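Side-chain contacts in glycosyl hydrolases family 31 family protein (Aspergillus niger, PDB 6DRU), which catalyses the release of alpha-xylose from the non-reducing terminal glucose of xyloglucan oligosaccharides: residues L422-V425 with G430-L433; R258-T263 with D566-A571. All blocks are in the same frame, centred on the assembly; numbering follows the deposited sequence.

Contact 1: L422-V425 with G430-L433; sequences LPNV and GTQL
This contact is the start of a short helix, 432-435, in the TIM-barrel domain of family 31, where N424 and V425 offer their oxygens to the first turn. The N424 side chain swings out with CG anti to the backbone N (chi1 -176°), beside the carbonyl carbon. This carries OD1 across to L433 N, which donates to it over 3.0 Å with an N-H...O angle of 150°. The donor stands above the amide plane, 48° out of it, and so does not point at a lone pair. L433 then folds its branch point over the same face of the amide. Its CG lies 3.5 Å from N424 CG, and the two side chains cross at about a right angle.

One residue on, V425 O accepts from Q432 N at 3.0 Å. The same oxygen lies 3.3 Å from T431 CA, a CA-H...O contact. Q432 carries CG anti to the backbone N, which puts CG 3.5 Å from P423 O. The bend at chi2 then turns the amide alongside V425; Q432 OE1 is 4.0 Å from V425 CG2. Two backbone N-H groups at the open start of the helix are thus satisfied by the 422-425 loop.

The amide of Q432 is held at both ends, OE1 by Y427 OH and NE2 by E196. T431 is the N-cap, and both T431 OG1 and N424 ND2 bond to P131 O of the second subunit, so the turn is also part of a subunit interface. Within the chain, segment 422-425 comes from helix 413-417 and runs into strand 425-426, P423 and V425 rest on T347 of strand 346-347, and helix 432-435 leads on toward helix 439-455.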
loop_
_atom_site.group_PDB
_atom_site.type_symbol
_atom_site.label_atom_id
_atom_site.label_comp_id
_atom_site.label_asym_id
_atom_site.label_seq_id
_atom_site.Cartn_x
_atom_site.Cartn_y
_atom_site.Cartn_z
ATOM N N LEU A 422 8.140 14.361 0.281
ATOM C CA LEU A 422 8.234 14.665 1.699
ATOM C C LEU A 422 8.084 13.382 2.517
ATOM O O LEU A 422 7.292 12.504 2.161
ATOM C CB LEU A 422 7.171 15.684 2.096
ATOM C CG LEU A 422 7.413 17.085 1.528
ATOM C CD1 LEU A 422 6.356 18.068 2.012
ATOM C CD2 LEU A 422 8.812 17.575 1.882
ATOM N N PRO A 423 8.826 13.245 3.617
ATOM C CA PRO A 423 8.960 11.935 4.267
ATOM C C PRO A 423 7.773 11.604 5.164
ATOM O O PRO A 423 7.342 12.422 5.981
ATOM C CB PRO A 423 10.248 12.081 5.082
ATOM C CG PRO A 423 10.282 13.533 5.433
ATOM C CD PRO A 423 9.647 14.275 4.277
ATOM N N ASN A 424 7.248 10.387 5.006
ATOM C CA ASN A 424 6.285 9.818 5.948
ATOM C C ASN A 424 7.078 9.054 7.003
ATOM O O ASN A 424 7.279 7.840 6.926
ATOM C CB ASN A 424 5.287 8.924 5.224
ATOM C CG ASN A 424 4.209 8.386 6.146
ATOM O OD1 ASN A 424 4.036 8.867 7.267
ATOM N ND2 ASN A 424 3.479 7.379 5.680
ATOM N N VAL A 425 7.536 9.792 8.013
ATOM C CA VAL A 425 8.480 9.265 8.991
ATOM C C VAL A 425 7.758 8.452 10.058
ATOM O O VAL A 425 6.528 8.502 10.172
ATOM C CB VAL A 425 9.298 10.402 9.633
ATOM C CG1 VAL A 425 9.977 11.234 8.562
ATOM C CG2 VAL A 425 8.403 11.271 10.497
ATOM N N GLY A 430 2.675 7.437 15.928
ATOM C CA GLY A 430 2.132 7.111 14.628
ATOM C C GLY A 430 3.136 7.461 13.552
ATOM O O GLY A 430 4.330 7.567 13.813
ATOM N N THR A 431 2.634 7.628 12.337
ATOM C CA THR A 431 3.450 8.076 11.222
ATOM C C THR A 431 3.162 9.542 10.929
ATOM O O THR A 431 2.258 10.152 11.503
ATOM C CB THR A 431 3.201 7.223 9.974
ATOM O OG1 THR A 431 1.845 7.392 9.539
ATOM C CG2 THR A 431 3.458 5.755 10.277
ATOM N N GLN A 432 3.966 10.113 10.029
ATOM C CA GLN A 432 3.746 11.498 9.624
ATOM C C GLN A 432 2.354 11.685 9.029
ATOM O O GLN A 432 1.711 12.717 9.250
ATOM C CB GLN A 432 4.822 11.927 8.626
ATOM C CG GLN A 432 4.671 13.352 8.121
ATOM C CD GLN A 432 4.936 14.384 9.197
ATOM O OE1 GLN A 432 5.626 14.113 10.178
ATOM N NE2 GLN A 432 4.386 15.579 9.018
ATOM N N LEU A 433 1.868 10.695 8.276
ATOM C CA LEU A 433 0.553 10.821 7.654
ATOM C C LEU A 433 -0.580 10.664 8.661
ATOM O O LEU A 433 -1.676 11.192 8.441
ATOM C CB LEU A 433 0.401 9.797 6.530
ATOM C CG LEU A 433 1.248 10.071 5.286
ATOM C CD1 LEU A 433 0.807 9.197 4.123
ATOM C CD2 LEU A 433 1.178 11.540 4.917
#

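Contact 2: R258-T263 with D566-A571; sequences RYENQT and DAYTCA. With NAG (2-acetamido-2-deoxy-beta-D-glucopyranose), chain C; NAG (2-acetamido-2-deoxy-beta-D-glucopyranose), chain B; NAG (2-acetamido-2-deoxy-beta-D-glucopyranose), chain D; BMA (beta-D-mannopyranose), chain E.
E260 and Y568 both carry CG anti to the backbone N, E260 with chi1 -165°, and this lays one side chain across the other. E260 CG sits over one face of the Y568 ring as a CH-pi contact, 3.6 Å from the centroid and 15° off the normal. The E260 chain then bends at chi2 and turns its carboxylate to the sugars. There OE2 accepts from O2 of beta-D-mannopyranose, at a doubtfully short distance.

R258 reaches Y568 with an extended chain. Y568 CD1 lies over one face of the guanidinium, but the two planes are 67° apart, so the groups are not stacked. R258 NH2 is 3.5 Å from Y568 OH and 3.6 Å from Y568 CE1, the nearest ring carbon. At the other end R258 N donates to T569 OG1 at 3.0 Å, and a water links R258 O to T569 N. T569 OG1 is also bonded to K256 NZ.

N261 ND2 is covalently joined to C1 of an N-acetylglucosamine, in the N-Q-T sequence of an N-glycosylation site. O6 of another N-acetylglucosamine (chain D), not the one bonded to N261, gives Y568 OH a weak bond of 3.2 Å. The contact is consistent with a patch that receives attached glycans: the E260 carboxylate and Y568 OH meet the sugars, while E260 CG takes the ring face.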
loop_
_atom_site.group_PDB
_atom_site.type_symbol
_atom_site.label_atom_id
_atom_site.label_comp_id
_atom_site.label_asym_id
_atom_site.label_seq_id
_atom_site.Cartn_x
_atom_site.Cartn_y
_atom_site.Cartn_z
ATOM N N ARG A 258 22.839 37.229 12.970
ATOM C CA ARG A 258 22.673 36.660 14.308
ATOM C C ARG A 258 23.770 37.209 15.214
ATOM O O ARG A 258 24.821 37.631 14.732
ATOM C CB ARG A 258 22.737 35.127 14.274
ATOM C CG ARG A 258 24.038 34.556 13.732
ATOM C CD ARG A 258 23.955 33.044 13.599
ATOM N NE ARG A 258 25.200 32.457 13.113
ATOM C CZ ARG A 258 26.170 32.003 13.902
ATOM N NH1 ARG A 258 26.041 32.067 15.221
ATOM N NH2 ARG A 258 27.270 31.483 13.373
ATOM N N TYR A 259 23.535 37.210 16.524
ATOM C CA TYR A 259 24.583 37.564 17.472
ATOM C C TYR A 259 25.460 36.339 17.700
ATOM O O TYR A 259 24.992 35.315 18.211
ATOM C CB TYR A 259 23.981 38.085 18.775
ATOM C CG TYR A 259 23.062 39.266 18.551
ATOM C CD1 TYR A 259 23.561 40.473 18.078
ATOM C CD2 TYR A 259 21.699 39.172 18.796
ATOM C CE1 TYR A 259 22.729 41.553 17.860
ATOM C CE2 TYR A 259 20.859 40.249 18.581
ATOM C CZ TYR A 259 21.378 41.435 18.111
ATOM O OH TYR A 259 20.545 42.509 17.899
ATOM N N GLU A 260 26.734 36.450 17.325
ATOM C CA GLU A 260 27.555 35.280 17.045
ATOM C C GLU A 260 28.370 34.792 18.239
ATOM O O GLU A 260 28.575 33.581 18.375
ATOM C CB GLU A 260 28.481 35.585 15.864
ATOM C CG GLU A 260 29.123 34.372 15.227
ATOM C CD GLU A 260 30.539 34.158 15.702
ATOM O OE1 GLU A 260 30.964 34.875 16.632
ATOM O OE2 GLU A 260 31.229 33.276 15.148
ATOM N N ASN A 261 28.847 35.685 19.103
ATOM C CA ASN A 261 29.633 35.274 20.260
ATOM C C ASN A 261 29.150 36.026 21.498
ATOM O O ASN A 261 28.283 36.902 21.424
ATOM C CB ASN A 261 31.137 35.484 20.024
ATOM C CG ASN A 261 31.534 36.953 19.970
ATOM O OD1 ASN A 261 31.486 37.661 20.975
ATOM N ND2 ASN A 261 31.952 37.408 18.793
ATOM N N GLN A 262 29.730 35.672 22.648
ATOM C CA GLN A 262 29.277 36.229 23.918
ATOM C C GLN A 262 29.581 37.719 24.018
ATOM O O GLN A 262 28.760 38.493 24.526
ATOM C CB GLN A 262 29.916 35.474 25.082
ATOM C CG GLN A 262 29.646 36.102 26.440
ATOM C CD GLN A 262 30.166 35.263 27.591
ATOM O OE1 GLN A 262 30.472 34.082 27.426
ATOM N NE2 GLN A 262 30.272 35.873 28.765
ATOM N N THR A 263 30.756 38.140 23.547
ATOM C CA THR A 263 31.141 39.539 23.693
ATOM C C THR A 263 30.274 40.454 22.837
ATOM O O THR A 263 29.985 41.586 23.241
ATOM C CB THR A 263 32.622 39.706 23.338
ATOM O OG1 THR A 263 33.430 39.178 24.398
ATOM C CG2 THR A 263 32.980 41.169 23.106
ATOM N N ASP A 566 30.305 45.821 10.863
ATOM C CA ASP A 566 31.216 45.832 12.003
ATOM C C ASP A 566 30.938 44.667 12.949
ATOM O O ASP A 566 31.233 44.745 14.145
ATOM C CB ASP A 566 31.132 47.160 12.756
ATOM C CG ASP A 566 29.718 47.492 13.204
ATOM O OD1 ASP A 566 28.780 46.756 12.832
ATOM O OD2 ASP A 566 29.546 48.494 13.932
ATOM N N ALA A 567 30.375 43.581 12.430
ATOM C CA ALA A 567 30.075 42.406 13.238
ATOM C C ALA A 567 30.025 41.190 12.321
ATOM O O ALA A 567 30.403 41.260 11.146
ATOM C CB ALA A 567 28.768 42.597 14.013
ATOM N N TYR A 568 29.564 40.063 12.869
ATOM C CA TYR A 568 29.453 38.839 12.082
ATOM C C TYR A 568 28.431 38.995 10.961
ATOM O O TYR A 568 28.624 38.473 9.857
ATOM C CB TYR A 568 29.087 37.672 13.000
ATOM C CG TYR A 568 29.053 36.321 12.326
ATOM C CD1 TYR A 568 27.846 35.686 12.064
ATOM C CD2 TYR A 568 30.227 35.678 11.952
ATOM C CE1 TYR A 568 27.805 34.450 11.451
ATOM C CE2 TYR A 568 30.196 34.440 11.337
ATOM C CZ TYR A 568 28.983 33.831 11.088
ATOM O OH TYR A 568 28.941 32.600 10.476
ATOM N N THR A 569 27.336 39.706 11.227
ATOM C CA THR A 569 26.296 39.977 10.242
ATOM C C THR A 569 25.956 41.462 10.279
ATOM O O THR A 569 26.381 42.195 11.176
ATOM C CB THR A 569 25.032 39.142 10.500
ATOM O OG1 THR A 569 24.575 39.359 11.841
ATOM C CG2 THR A 569 25.322 37.664 10.307
ATOM N N CYS A 570 25.177 41.906 9.295
ATOM C CA CYS A 570 24.711 43.286 9.289
ATOM C C CYS A 570 23.779 43.542 10.470
ATOM O O CYS A 570 23.136 42.629 10.996
ATOM C CB CYS A 570 24.000 43.613 7.976
ATOM S SG CYS A 570 25.070 43.596 6.508
ATOM N N ALA A 571 23.715 44.803 10.889
ATOM C CA ALA A 571 23.040 45.170 12.124
ATOM C C ALA A 571 21.531 45.306 11.926
ATOM O O ALA A 571 21.024 45.425 10.806
ATOM C CB ALA A 571 23.609 46.478 12.675
HETATM C C1 NAG C . 32.828 38.594 18.810
HETATM C C2 NAG C . 33.963 38.511 17.810
HETATM C C3 NAG C . 34.655 39.810 17.622
HETATM C C4 NAG C . 33.648 40.900 17.337
HETATM C C5 NAG C . 32.600 40.918 18.427
HETATM C C6 NAG C . 31.557 41.970 18.123
HETATM C C7 NAG C . 34.908 36.266 17.585
HETATM C C8 NAG C . 33.941 36.012 16.457
HETATM N N2 NAG C . 34.891 37.522 18.236
HETATM O O3 NAG C . 35.596 39.698 16.580
HETATM O O4 NAG C . 34.311 42.140 17.285
HETATM O O5 NAG C . 31.975 39.661 18.478
HETATM O O6 NAG C . 31.037 41.748 16.831
HETATM O O7 NAG C . 35.689 35.400 17.925
HETATM C C1 NAG B . 34.346 42.764 16.007
HETATM C C2 NAG B . 35.074 44.089 16.084
HETATM C C3 NAG B . 34.852 44.953 14.896
HETATM C C4 NAG B . 34.938 44.174 13.599
HETATM C C5 NAG B . 34.084 42.928 13.685
HETATM C C6 NAG B . 34.180 42.121 12.407
HETATM C C7 NAG B . 35.410 44.698 18.444
HETATM C C8 NAG B . 34.943 45.413 19.692
HETATM N N2 NAG B . 34.639 44.765 17.256
HETATM O O3 NAG B . 35.789 46.007 14.923
HETATM O O4 NAG B . 34.487 44.983 12.538
HETATM O O5 NAG B . 34.550 42.157 14.759
HETATM O O6 NAG B . 35.423 41.459 12.368
HETATM O O7 NAG B . 36.446 44.062 18.456
HETATM C C1 NAG D . 31.117 27.831 12.639
HETATM C C2 NAG D . 32.159 27.823 13.736
HETATM C C3 NAG D . 32.399 29.180 14.284
HETATM C C4 NAG D . 32.688 30.149 13.159
HETATM C C5 NAG D . 31.526 30.117 12.192
HETATM C C6 NAG D . 31.754 31.090 11.055
HETATM C C7 NAG D . 32.287 25.664 14.929
HETATM C C8 NAG D . 31.826 24.772 16.061
HETATM N N2 NAG D . 31.739 26.966 14.789
HETATM O O3 NAG D . 33.449 29.117 15.222
HETATM O O4 NAG D . 32.859 31.451 13.669
HETATM O O5 NAG D . 31.416 28.813 11.678
HETATM O O6 NAG D . 31.316 30.509 9.847
HETATM O O7 NAG D . 33.126 25.268 14.145
HETATM C C1 BMA E . 34.282 31.608 13.507
HETATM C C2 BMA E . 34.231 33.127 13.682
HETATM C C3 BMA E . 35.662 33.671 13.679
HETATM C C4 BMA E . 36.556 32.931 14.685
HETATM C C5 BMA E . 36.463 31.417 14.450
HETATM C C6 BMA E . 37.238 30.608 15.476
HETATM O O2 BMA E . 33.674 33.415 14.951
HETATM O O3 BMA E . 35.699 35.072 13.926
HETATM O O4 BMA E . 37.903 33.348 14.529
HETATM O O5 BMA E . 35.083 31.025 14.512
HETATM O O6 BMA E . 37.142 31.265 16.734
HETATM O O HOH W 1 26.422 40.015 14.013
#

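How the contacts relate
Contacts 1 and 2 lie within the same TIM-barrel domain but do not touch. Their centres are 38 Å apart and their nearest atoms about 25 Å. Along the chain, contact 1 is nested inside the long loop closed by contact 2. Contact 2 is near the active site: the side chain of R258 is about 10 Å from that of D395, probably catalytic, and packs on D285, which lines the xylose pocket. Contact 1 lies away from the active site, with the side chain of P423 about 13 Å from a bound beta-D-glucopyranose. Contact 1 faces other subunits, whereas contact 2 meets glycans and no other protein chain.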